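Local coordinates for protein hypothetical bacterial 6-phosphogluconolactonase (Bacteroides fragilis, PDB 3SCY) that is predicted to hydrolyse 6-phosphogluconolactone to 6-phosphogluconate, as a putative lactonase of the seven-bladed beta-propeller family, at residues 187-190 / 191-194; 161-165 / 166-170; 252-255 / 256-260; 206-209 / 210-213. All blocks are in the same frame, centred on the assembly; numbering follows the deposited sequence. Where two conformers were deposited one is given.

Interaction 1: residues 187-190 / 191-194; sequences NANA and DNKE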
ATOM      1  N   ASN A 187       5.436 -18.026  14.761  1.00 19.49           N
ATOM      2  CA  ASN A 187       6.276 -17.983  15.938  1.00 19.50           C
ATOM      3  C   ASN A 187       7.613 -17.297  15.645  1.00 22.95           C
ATOM      4  O   ASN A 187       8.308 -16.939  16.586  1.00 22.88           O
ATOM      5  CB  ASN A 187       6.519 -19.399  16.456  1.00 20.70           C
ATOM      6  CG  ASN A 187       5.301 -20.020  17.103  1.00 33.96           C
ATOM      7  OD1 ASN A 187       4.372 -19.328  17.540  1.00 28.10           O
ATOM      8  ND2 ASN A 187       5.302 -21.334  17.233  1.00 30.42           N
ATOM      9  N   ALA A 188       8.009 -17.179  14.353  1.00 20.17           N
ATOM     10  CA  ALA A 188       9.341 -16.640  14.035  1.00 19.60           C
ATOM     11  C   ALA A 188       9.547 -15.234  14.582  1.00 20.88           C
ATOM     12  O   ALA A 188       8.746 -14.343  14.327  1.00 21.12           O
ATOM     13  CB  ALA A 188       9.546 -16.628  12.536  1.00 19.70           C
ATOM     14  N   ASN A 189      10.619 -15.045  15.336  1.00 20.19           N
ATOM     15  CA  ASN A 189      10.887 -13.713  15.868  1.00 20.33           C
ATOM     16  C   ASN A 189      12.399 -13.497  16.004  1.00 24.47           C
ATOM     17  O   ASN A 189      13.199 -14.345  15.603  1.00 24.71           O
ATOM     18  CB  ASN A 189      10.147 -13.485  17.206  1.00 21.31           C
ATOM     19  CG  ASN A 189      10.569 -14.421  18.309  1.00 28.51           C
ATOM     20  OD1 ASN A 189      11.705 -14.882  18.339  1.00 26.41           O
ATOM     21  ND2 ASN A 189       9.651 -14.746  19.209  1.00 30.40           N
ATOM     22  N   ALA A 190      12.774 -12.346  16.557  1.00 24.21           N
ATOM     23  CA  ALA A 190      14.166 -11.935  16.753  1.00 25.49           C
ATOM     24  C   ALA A 190      14.930 -12.837  17.713  1.00 30.97           C
ATOM     25  O   ALA A 190      16.140 -13.039  17.525  1.00 32.84           O
ATOM     26  CB  ALA A 190      14.180 -10.504  17.292  1.00 26.21           C
ATOM     27  N   ASP A 191      14.234 -13.382  18.726  1.00 26.15           N
ATOM     28  CA  ASP A 191      14.845 -14.223  19.759  0.50 26.45           C
ATOM     29  C   ASP A 191      15.061 -15.669  19.297  1.00 29.40           C
ATOM     30  O   ASP A 191      16.132 -16.239  19.543  1.00 31.46           O
ATOM     31  CB  ASP A 191      13.974 -14.204  21.035  0.50 27.89           C
ATOM     32  CG  ASP A 191      14.442 -15.120  22.154  0.50 37.80           C
ATOM     33  OD1 ASP A 191      15.604 -14.973  22.598  0.50 39.40           O
ATOM     34  OD2 ASP A 191      13.646 -15.978  22.587  0.50 43.88           O
ATOM     35  N   ASN A 192      14.042 -16.289  18.683  1.00 24.87           N
ATOM     36  CA  ASN A 192      14.218 -17.699  18.312  1.00 24.16           C
ATOM     37  C   ASN A 192      14.921 -17.899  16.952  1.00 27.55           C
ATOM     38  O   ASN A 192      15.343 -19.027  16.675  1.00 27.92           O
ATOM     39  CB  ASN A 192      12.902 -18.463  18.371  1.00 26.84           C
ATOM     40  CG  ASN A 192      11.830 -17.930  17.464  1.00 26.81           C
ATOM     41  OD1 ASN A 192      12.089 -17.510  16.329  1.00 22.29           O
ATOM     42  ND2 ASN A 192      10.579 -17.980  17.929  1.00 23.99           N
ATOM     43  N   LYS A 193      15.053 -16.835  16.117  1.00 26.39           N
ATOM     44  CA  LYS A 193      15.733 -16.882  14.816  1.00 25.71           C
ATOM     45  C   LYS A 193      15.115 -17.939  13.859  1.00 28.64           C
ATOM     46  O   LYS A 193      15.785 -18.381  12.912  1.00 29.53           O
ATOM     47  CB  LYS A 193      17.263 -17.151  14.972  1.00 30.84           C
ATOM     48  CG  LYS A 193      17.988 -16.347  16.059  1.00 48.97           C
ATOM     49  CD  LYS A 193      18.336 -14.943  15.614  1.00 62.82           C
ATOM     50  CE  LYS A 193      19.163 -14.197  16.632  1.00 76.25           C
ATOM     51  NZ  LYS A 193      18.965 -12.726  16.511  1.00 86.10           N
ATOM     52  N   GLU A 194      13.840 -18.328  14.079  1.00 23.18           N
ATOM     53  CA  GLU A 194      13.196 -19.281  13.157  1.00 21.85           C
ATOM     54  C   GLU A 194      12.922 -18.567  11.830  1.00 22.13           C
ATOM     55  O   GLU A 194      12.723 -17.332  11.788  1.00 22.68           O
ATOM     56  CB  GLU A 194      11.884 -19.862  13.727  1.00 22.50           C
ATOM     57  CG  GLU A 194      12.057 -20.633  15.028  1.00 24.55           C
ATOM     58  CD  GLU A 194      10.771 -21.095  15.684  1.00 30.75           C
ATOM     59  OE1 GLU A 194       9.729 -21.125  14.992  1.00 28.72           O
ATOM     60  OE2 GLU A 194      10.807 -21.449  16.887  1.00 28.15           O
TER
HETATM   61  O   HOH W   1      13.407 -15.001  12.888  1.00 28.44           O
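Asn189 and Asn192 brace the 187-194 turn through their amides, with an Asx turn at Asn192, in the loop joining strands 178-184 and 197-206 of one propeller blade. The two side chains lie roughly perpendicular, yet their amide planes are nearly parallel, 16° apart. Each has CG set between its own backbone N and carbonyl carbon (chi1 62° for Asn189 and 60° for Asn192), which folds the amide back over the main chain. Asn189 OD1 takes the backbone N of Asn192 at 2.7 Å, almost in line with its C=O bond, and a weak bond from Asp191 N. In return, Asn192 OD1 accepts the backbone N of Asn189 at 3.0 Å from one face of its amide plane, while Glu194 N, the donor of the Asx turn, comes from the other face, also at 3.0 Å. The rotation of this amide is fixed by its other end too, because Asn192 ND2 reaches Asn187 O at 2.8 Å, with the oxygen lying in the Asn192 amide plane. A water bridges Asn189 O and Glu194 O, and the Glu194 carboxylate turns outside the segment to Asn185 through OE1. The Lys193 chain bends at chi2, passes Ala190 O with CD and CE, and places NZ 3.0 Å from Ala190 O.

Interaction 2: residues 161-165 / 166-170; sequences RITPD and GKYLL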
ATOM      1  N   ARG A 161       1.522  -8.842   1.255  1.00 16.89           N
ATOM      2  CA  ARG A 161       0.363  -8.847   2.143  1.00 16.47           C
ATOM      3  C   ARG A 161       0.247 -10.113   2.943  1.00 20.12           C
ATOM      4  O   ARG A 161       0.390 -11.200   2.395  1.00 19.97           O
ATOM      5  CB  ARG A 161      -0.959  -8.714   1.373  1.00 18.09           C
ATOM      6  CG  ARG A 161      -1.121  -7.471   0.492  1.00 19.61           C
ATOM      7  CD  ARG A 161      -0.926  -6.132   1.248  1.00 21.98           C
ATOM      8  NE  ARG A 161      -1.601  -6.070   2.546  1.00 24.20           N
ATOM      9  CZ  ARG A 161      -2.889  -5.800   2.719  1.00 33.42           C
ATOM     10  NH1 ARG A 161      -3.669  -5.543   1.674  1.00 27.64           N
ATOM     11  NH2 ARG A 161      -3.412  -5.782   3.941  1.00 26.41           N
ATOM     12  N   ILE A 162      -0.073  -9.985   4.236  1.00 18.20           N
ATOM     13  CA  ILE A 162      -0.374 -11.135   5.066  1.00 18.34           C
ATOM     14  C   ILE A 162      -1.856 -11.389   4.889  1.00 21.16           C
ATOM     15  O   ILE A 162      -2.631 -10.420   4.897  1.00 21.16           O
ATOM     16  CB  ILE A 162       0.055 -10.845   6.507  1.00 21.57           C
ATOM     17  CG1 ILE A 162       1.601 -10.736   6.542  1.00 23.80           C
ATOM     18  CG2 ILE A 162      -0.455 -11.966   7.473  1.00 23.69           C
ATOM     19  CD1 ILE A 162       2.195 -10.030   7.779  1.00 37.33           C
ATOM     20  N   THR A 163      -2.259 -12.653   4.663  1.00 18.95           N
ATOM     21  CA  THR A 163      -3.651 -13.007   4.415  1.00 19.11           C
ATOM     22  C   THR A 163      -4.509 -12.769   5.679  1.00 21.57           C
ATOM     23  O   THR A 163      -3.985 -12.801   6.799  1.00 21.60           O
ATOM     24  CB  THR A 163      -3.778 -14.431   3.856  1.00 21.92           C
ATOM     25  OG1 THR A 163      -3.069 -15.296   4.730  1.00 20.89           O
ATOM     26  CG2 THR A 163      -3.197 -14.542   2.436  1.00 22.38           C
ATOM     27  N   PRO A 164      -5.842 -12.603   5.531  1.00 22.23           N
ATOM     28  CA  PRO A 164      -6.685 -12.302   6.711  1.00 22.58           C
ATOM     29  C   PRO A 164      -6.749 -13.409   7.754  1.00 26.55           C
ATOM     30  O   PRO A 164      -7.239 -13.175   8.865  1.00 27.18           O
ATOM     31  CB  PRO A 164      -8.078 -12.076   6.118  1.00 24.62           C
ATOM     32  CG  PRO A 164      -7.860 -11.818   4.698  1.00 27.54           C
ATOM     33  CD  PRO A 164      -6.626 -12.515   4.276  1.00 23.85           C
ATOM     34  N   ASP A 165      -6.298 -14.621   7.389  1.00 21.96           N
ATOM     35  CA  ASP A 165      -6.287 -15.764   8.303  1.00 22.04           C
ATOM     36  C   ASP A 165      -4.910 -15.906   8.992  1.00 25.27           C
ATOM     37  O   ASP A 165      -4.697 -16.858   9.740  1.00 25.50           O
ATOM     38  CB  ASP A 165      -6.661 -17.040   7.546  1.00 24.45           C
ATOM     39  CG  ASP A 165      -5.850 -17.258   6.290  1.00 27.88           C
ATOM     40  OD1 ASP A 165      -4.719 -16.714   6.211  1.00 23.01           O
ATOM     41  OD2 ASP A 165      -6.355 -17.929   5.377  1.00 31.24           O
ATOM     42  N   GLY A 166      -4.001 -14.966   8.730  1.00 22.56           N
ATOM     43  CA  GLY A 166      -2.658 -14.898   9.330  1.00 22.18           C
ATOM     44  C   GLY A 166      -1.706 -16.010   8.922  1.00 24.38           C
ATOM     45  O   GLY A 166      -0.637 -16.160   9.522  1.00 23.91           O
ATOM     46  N   LYS A 167      -2.076 -16.790   7.907  1.00 20.68           N
ATOM     47  CA  LYS A 167      -1.321 -17.999   7.543  1.00 20.66           C
ATOM     48  C   LYS A 167      -0.360 -17.849   6.368  1.00 23.10           C
ATOM     49  O   LYS A 167       0.579 -18.652   6.260  1.00 24.75           O
ATOM     50  CB  LYS A 167      -2.294 -19.133   7.222  1.00 22.45           C
ATOM     51  CG  LYS A 167      -3.180 -19.515   8.405  1.00 23.87           C
ATOM     52  CD  LYS A 167      -4.186 -20.604   8.042  1.00 34.45           C
ATOM     53  CE  LYS A 167      -5.231 -20.757   9.122  1.00 41.30           C
ATOM     54  NZ  LYS A 167      -6.288 -21.724   8.728  1.00 51.84           N
ATOM     55  N   TYR A 168      -0.603 -16.894   5.478  1.00 19.12           N
ATOM     56  CA  TYR A 168       0.195 -16.755   4.265  1.00 19.55           C
ATOM     57  C   TYR A 168       0.615 -15.351   3.996  1.00 21.78           C
ATOM     58  O   TYR A 168       0.003 -14.400   4.477  1.00 19.90           O
ATOM     59  CB  TYR A 168      -0.620 -17.255   3.044  1.00 20.30           C
ATOM     60  CG  TYR A 168      -1.212 -18.626   3.282  1.00 22.12           C
ATOM     61  CD1 TYR A 168      -0.411 -19.766   3.257  1.00 24.48           C
ATOM     62  CD2 TYR A 168      -2.543 -18.776   3.660  1.00 22.96           C
ATOM     63  CE1 TYR A 168      -0.946 -21.030   3.493  1.00 27.51           C
ATOM     64  CE2 TYR A 168      -3.081 -20.031   3.933  1.00 23.73           C
ATOM     65  CZ  TYR A 168      -2.280 -21.156   3.843  1.00 31.63           C
ATOM     66  OH  TYR A 168      -2.801 -22.394   4.147  1.00 33.17           O
ATOM     67  N   LEU A 169       1.672 -15.229   3.202  1.00 18.67           N
ATOM     68  CA  LEU A 169       2.124 -13.953   2.674  1.00 18.43           C
ATOM     69  C   LEU A 169       2.025 -14.046   1.158  1.00 20.65           C
ATOM     70  O   LEU A 169       2.556 -14.996   0.569  1.00 20.50           O
ATOM     71  CB  LEU A 169       3.540 -13.588   3.128  1.00 18.53           C
ATOM     72  CG  LEU A 169       4.015 -12.200   2.651  1.00 22.57           C
ATOM     73  CD1 LEU A 169       4.689 -11.440   3.737  1.00 23.39           C
ATOM     74  CD2 LEU A 169       4.929 -12.325   1.434  1.00 24.36           C
ATOM     75  N   LEU A 170       1.314 -13.093   0.535  1.00 17.92           N
ATOM     76  CA  LEU A 170       1.159 -13.020  -0.918  1.00 17.46           C
ATOM     77  C   LEU A 170       1.961 -11.852  -1.437  1.00 19.01           C
ATOM     78  O   LEU A 170       1.874 -10.749  -0.879  1.00 18.33           O
ATOM     79  CB  LEU A 170      -0.313 -12.924  -1.312  1.00 17.79           C
ATOM     80  CG  LEU A 170      -1.208 -14.071  -0.817  1.00 21.52           C
ATOM     81  CD1 LEU A 170      -2.619 -13.873  -1.279  1.00 21.52           C
ATOM     82  CD2 LEU A 170      -0.738 -15.440  -1.349  1.00 25.34           C
TER
HETATM   83  O   HOH W   2      -7.338 -20.511   6.438  1.00 51.14           O
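The Tyr168 ring meets Thr163 at its edge, where OG1 lies near the ring plane, 3.7 Å from CD2. One face carries Lys167 CB, displaced toward the rim. The Asp165 carboxylate approaches the ring obliquely, the two planes 67° apart. Lys181 makes a cation-pi contact with the same ring.

Thr163 OG1 is the polar hub of the turn. Held between its own backbone N and carbonyl carbon (chi1 52°), it accepts Tyr168 N at 3.0 Å and donates to Asp165 OD1 at 2.6 Å. That oxygen has a second donor, Lys167 N, 3.1 Å away on the other face of the carboxylate plane. The two donors should hold the carboxylate against rotation, while OD2 bonds to Tyr240 OH and is joined to Lys167 NZ through a water. The ammonium group and carboxylate make no direct contact.

Below the turn, Thr163 CG2 packs on Leu170 CD1 at 3.8 Å, and Ile162 CG1 faces Leu169 CD1 at 4.2 Å on the other side of the sheet. Arg161 and Leu170 form a hydrogen-bonded antiparallel pair, and Ile162 and Leu169 a non-hydrogen-bonded one. A type I turn from Thr163 to Gly166 closes the hairpin, with Gly166 at positive phi. This is the tight connection between the first two strands of a beta-propeller blade, 157-162 and 168-173.

Interaction 3: residues 252-255 / 256-260; sequences AADT and VNAQG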
ATOM      1  N   ALA A 252     -12.122  -3.321 -16.133  1.00 23.50           N
ATOM      2  CA  ALA A 252     -11.219  -2.274 -16.535  1.00 22.98           C
ATOM      3  C   ALA A 252     -11.305  -1.099 -15.590  1.00 26.71           C
ATOM      4  O   ALA A 252     -12.366  -0.490 -15.461  1.00 27.88           O
ATOM      5  CB  ALA A 252     -11.563  -1.817 -17.949  1.00 24.01           C
ATOM      6  N   ALA A 253     -10.179  -0.747 -14.949  1.00 21.80           N
ATOM      7  CA  ALA A 253     -10.109   0.465 -14.122  1.00 21.08           C
ATOM      8  C   ALA A 253      -9.742   1.608 -15.038  1.00 23.92           C
ATOM      9  O   ALA A 253     -10.310   2.689 -14.960  1.00 24.29           O
ATOM     10  CB  ALA A 253      -9.061   0.296 -13.029  1.00 21.59           C
ATOM     11  N   ASP A 254      -8.783   1.348 -15.937  1.00 24.12           N
ATOM     12  CA  ASP A 254      -8.294   2.302 -16.936  1.00 24.82           C
ATOM     13  C   ASP A 254      -8.949   1.983 -18.267  1.00 28.49           C
ATOM     14  O   ASP A 254      -8.927   0.830 -18.709  1.00 27.87           O
ATOM     15  CB  ASP A 254      -6.755   2.212 -17.031  1.00 25.78           C
ATOM     16  CG  ASP A 254      -6.093   2.855 -18.245  1.00 40.87           C
ATOM     17  OD1 ASP A 254      -6.567   3.927 -18.686  1.00 37.86           O
ATOM     18  OD2 ASP A 254      -5.063   2.314 -18.714  1.00 48.66           O
ATOM     19  N   THR A 255      -9.505   3.002 -18.922  1.00 25.84           N
ATOM     20  CA  THR A 255     -10.163   2.760 -20.214  1.00 27.33           C
ATOM     21  C   THR A 255      -9.484   3.548 -21.345  1.00 32.63           C
ATOM     22  O   THR A 255     -10.037   3.603 -22.452  1.00 33.45           O
ATOM     23  CB  THR A 255     -11.658   3.095 -20.105  1.00 35.35           C
ATOM     24  OG1 THR A 255     -11.799   4.500 -19.861  1.00 36.24           O
ATOM     25  CG2 THR A 255     -12.379   2.257 -19.036  1.00 35.83           C
ATOM     26  N   VAL A 256      -8.287   4.140 -21.097  1.00 28.51           N
ATOM     27  CA  VAL A 256      -7.576   4.948 -22.118  1.00 28.64           C
ATOM     28  C   VAL A 256      -6.172   4.378 -22.408  1.00 33.18           C
ATOM     29  O   VAL A 256      -5.335   5.075 -23.002  1.00 33.52           O
ATOM     30  CB  VAL A 256      -7.524   6.469 -21.776  1.00 31.51           C
ATOM     31  CG1 VAL A 256      -8.907   7.106 -21.845  1.00 31.98           C
ATOM     32  CG2 VAL A 256      -6.878   6.739 -20.428  1.00 29.78           C
ATOM     33  N   ASN A 257      -5.915   3.108 -21.998  1.00 31.05           N
ATOM     34  CA  ASN A 257      -4.644   2.398 -22.199  1.00 32.00           C
ATOM     35  C   ASN A 257      -3.449   3.228 -21.679  1.00 34.32           C
ATOM     36  O   ASN A 257      -2.391   3.283 -22.317  1.00 34.57           O
ATOM     37  CB  ASN A 257      -4.464   2.015 -23.691  1.00 36.33           C
ATOM     38  CG  ASN A 257      -3.406   0.969 -23.936  1.00 56.18           C
ATOM     39  OD1 ASN A 257      -3.349  -0.070 -23.269  1.00 50.89           O
ATOM     40  ND2 ASN A 257      -2.527   1.236 -24.891  1.00 50.98           N
ATOM     41  N   ALA A 258      -3.616   3.843 -20.485  1.00 30.33           N
ATOM     42  CA  ALA A 258      -2.584   4.677 -19.854  1.00 30.18           C
ATOM     43  C   ALA A 258      -1.411   3.845 -19.314  1.00 31.03           C
ATOM     44  O   ALA A 258      -0.313   4.375 -19.157  1.00 29.85           O
ATOM     45  CB  ALA A 258      -3.198   5.479 -18.716  1.00 30.32           C
ATOM     46  N   GLN A 259      -1.672   2.559 -18.989  1.00 29.01           N
ATOM     47  CA  GLN A 259      -0.713   1.600 -18.439  1.00 28.82           C
ATOM     48  C   GLN A 259      -0.006   2.178 -17.187  1.00 30.16           C
ATOM     49  O   GLN A 259       1.208   2.076 -17.048  1.00 30.40           O
ATOM     50  CB  GLN A 259       0.288   1.159 -19.517  1.00 31.77           C
ATOM     51  CG  GLN A 259      -0.413   0.590 -20.745  1.00 38.00           C
ATOM     52  CD  GLN A 259       0.538   0.028 -21.759  1.00 52.56           C
ATOM     53  OE1 GLN A 259       1.636   0.553 -21.986  1.00 44.19           O
ATOM     54  NE2 GLN A 259       0.122  -1.055 -22.388  1.00 46.13           N
ATOM     55  N   GLY A 260      -0.795   2.818 -16.320  1.00 23.73           N
ATOM     56  CA  GLY A 260      -0.292   3.458 -15.113  1.00 22.00           C
ATOM     57  C   GLY A 260      -1.208   3.334 -13.914  1.00 23.18           C
ATOM     58  O   GLY A 260      -1.261   4.246 -13.089  1.00 22.80           O
TER
HETATM   59  O   HOH W   3      -3.475   0.177 -19.143  1.00 36.14           O
HETATM   60  O   HOH W   4      -3.538   1.933 -16.395  1.00 36.25           O
HETATM   61  O   HOH W   5      -7.410   0.740 -21.214  1.00 40.12           O
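Asp254 and Val256 meet where the carboxylate of the first accepts the backbone N of the second: OD1 lies 3.0 Å from Val256 N, which stands well above the carboxylate plane. This bond, from Asp254 OD1 to the N two residues on, makes an Asx turn. The same carboxylate faces a row of further backbone N atoms. Asp254 OD2 is 2.8 Å from Ala258 N, but the angle makes this bond weak, as are the longer bond of Ala258 N to OD1 and the one from Gln259 N to OD2. One carboxylate thus takes the backbone N of Val256 firmly and those of Ala258 and Gln259 weakly. Asp254 CG stands opposite the backbone N (chi1 165°), which carries the group into the bend. There the CG2 methyl of Val256 comes within 3.3 Å of OD1, the two side chains roughly perpendicular, and Ala258 CB packs 3.7 Å from OD2.

Waters extend the contact. Two lie within 2.8 Å of Asp254 OD2 and accept from Gln259 N and Gly260 N, probably donating to the carboxylate. A third spans Asp254 O and Asn257 N, so the backbone is tied to Asp254 at both its carboxylate and its carbonyl. Asn257 and Gln259 take left-handed backbone conformations, which helps curl the chain round the aspartate.

Farther out, Val256 and Ala258 touch Lys280, and Asp254 rests on Asn277 at the end of strand 272-277. The loop, tied to Gly233 by the backbones of Ala253 and Asp254, carries the chain from strand 244-252 of one blade to strand 261-266 of the next.

Interaction 4: residues 206-209 / 210-213; sequences KVAP and GSGP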
ATOM      1  N   LYS A 206      -0.985 -17.267 -11.187  1.00 26.39           N
ATOM      2  CA  LYS A 206      -0.673 -16.557 -12.416  1.00 26.46           C
ATOM      3  C   LYS A 206      -1.864 -15.712 -12.840  1.00 28.73           C
ATOM      4  O   LYS A 206      -3.004 -16.153 -12.705  1.00 28.62           O
ATOM      5  CB  LYS A 206      -0.284 -17.585 -13.508  1.00 30.54           C
ATOM      6  CG  LYS A 206       0.088 -17.010 -14.886  1.00 40.52           C
ATOM      7  CD  LYS A 206       1.450 -16.292 -14.929  1.00 43.97           C
ATOM      8  CE  LYS A 206       1.899 -15.956 -16.336  1.00 46.51           C
ATOM      9  NZ  LYS A 206       0.961 -15.033 -17.045  1.00 37.81           N
ATOM     10  N   VAL A 207      -1.601 -14.491 -13.338  1.00 24.56           N
ATOM     11  CA  VAL A 207      -2.671 -13.644 -13.891  1.00 24.00           C
ATOM     12  C   VAL A 207      -2.391 -13.435 -15.386  1.00 27.89           C
ATOM     13  O   VAL A 207      -1.311 -13.807 -15.867  1.00 28.96           O
ATOM     14  CB  VAL A 207      -2.930 -12.310 -13.136  1.00 25.38           C
ATOM     15  CG1 VAL A 207      -3.351 -12.563 -11.682  1.00 24.44           C
ATOM     16  CG2 VAL A 207      -1.725 -11.378 -13.212  1.00 24.50           C
ATOM     17  N   ALA A 208      -3.360 -12.869 -16.131  1.00 25.74           N
ATOM     18  CA  ALA A 208      -3.239 -12.681 -17.580  1.00 26.98           C
ATOM     19  C   ALA A 208      -1.900 -12.013 -17.978  1.00 30.84           C
ATOM     20  O   ALA A 208      -1.511 -11.027 -17.349  1.00 29.55           O
ATOM     21  CB  ALA A 208      -4.411 -11.866 -18.112  1.00 27.97           C
ATOM     22  N   PRO A 209      -1.184 -12.530 -19.013  1.00 30.27           N
ATOM     23  CA  PRO A 209       0.094 -11.912 -19.400  1.00 29.36           C
ATOM     24  C   PRO A 209      -0.038 -10.426 -19.699  1.00 30.85           C
ATOM     25  O   PRO A 209      -1.029  -9.990 -20.294  1.00 29.91           O
ATOM     26  CB  PRO A 209       0.492 -12.685 -20.668  1.00 33.66           C
ATOM     27  CG  PRO A 209      -0.173 -14.024 -20.497  1.00 39.68           C
ATOM     28  CD  PRO A 209      -1.492 -13.706 -19.858  1.00 33.89           C
ATOM     29  N   GLY A 210       0.953  -9.668 -19.262  1.00 28.02           N
ATOM     30  CA  GLY A 210       1.004  -8.227 -19.478  1.00 28.24           C
ATOM     31  C   GLY A 210       0.193  -7.421 -18.481  1.00 29.10           C
ATOM     32  O   GLY A 210       0.070  -6.201 -18.641  1.00 28.60           O
ATOM     33  N   SER A 211      -0.398  -8.080 -17.455  1.00 25.92           N
ATOM     34  CA  SER A 211      -1.202  -7.356 -16.462  1.00 24.45           C
ATOM     35  C   SER A 211      -0.358  -6.415 -15.596  1.00 26.00           C
ATOM     36  O   SER A 211      -0.760  -5.279 -15.360  1.00 23.01           O
ATOM     37  CB  SER A 211      -1.935  -8.330 -15.545  1.00 25.17           C
ATOM     38  OG  SER A 211      -2.929  -9.066 -16.236  1.00 27.33           O
ATOM     39  N   GLY A 212       0.775  -6.896 -15.095  1.00 23.65           N
ATOM     40  CA  GLY A 212       1.618  -6.093 -14.213  1.00 22.91           C
ATOM     41  C   GLY A 212       1.011  -5.917 -12.828  1.00 23.80           C
ATOM     42  O   GLY A 212       0.703  -4.788 -12.436  1.00 22.45           O
ATOM     43  N   PRO A 213       0.806  -7.027 -12.061  1.00 20.54           N
ATOM     44  CA  PRO A 213       0.176  -6.918 -10.721  1.00 20.33           C
ATOM     45  C   PRO A 213       0.844  -5.892  -9.833  1.00 22.02           C
ATOM     46  O   PRO A 213       2.067  -5.892  -9.725  1.00 22.17           O
ATOM     47  CB  PRO A 213       0.370  -8.328 -10.117  1.00 22.39           C
ATOM     48  CG  PRO A 213       0.567  -9.213 -11.253  1.00 25.42           C
ATOM     49  CD  PRO A 213       1.145  -8.429 -12.392  1.00 22.43           C
TER
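Ala208 O is gripped twice by Ser211: the hydroxyl OG donates to it at 2.7 Å and the backbone N at 3.2 Å, both from the same face of the carbonyl plane. The bond from N closes a type II beta turn from Ala208 to Ser211, within the connection between two blades of the propeller. Ser211 OG owes its place to chi1 of -67°, which sets it beside its own backbone N, so that both donors converge on one acceptor. Gly210 has the positive phi, 82°, that suits the third position of a type II turn.

Beneath the turn, Val207 CG2 touches Pro213 CG at 3.7 Å and Ser211 CB at 3.8 Å. The side chains of Val207 and Pro213 run antiparallel alongside one another, and both lie against Leu227 of strand 224-229. Outside the segments, the Asp177 carboxylate takes Gly210 N on OD2 and Gly212 N on OD1, holding the backbone on both sides of Ser211. Before the turn, Lys206 curls its chain back over the backbone, and NZ bonds to Val207 O at 2.8 Å, nearly in line with that carbonyl.

The four contacts follow one another along the chain in the order 2, 1, 4, 3 and do not touch. Interactions 1 and 2 close turns within a single blade, and their nearest atoms are about 8 Å apart. Interactions 4 and 3 are the connections entering and leaving the next blade, with centres 14 Å apart and nearest atoms about 6 Å apart. Bound magnesium lies about 4 Å from Gly210 and about 5 Å from the Gln259 side chain, whereas Tyr168 of interaction 2 is about 11 Å from magnesium; the sodium site, at Gln302 and Leu342, involves none of these segments. Interactions 1 and 3, with centres 43 Å apart, sit on opposite sides of the chain's centre.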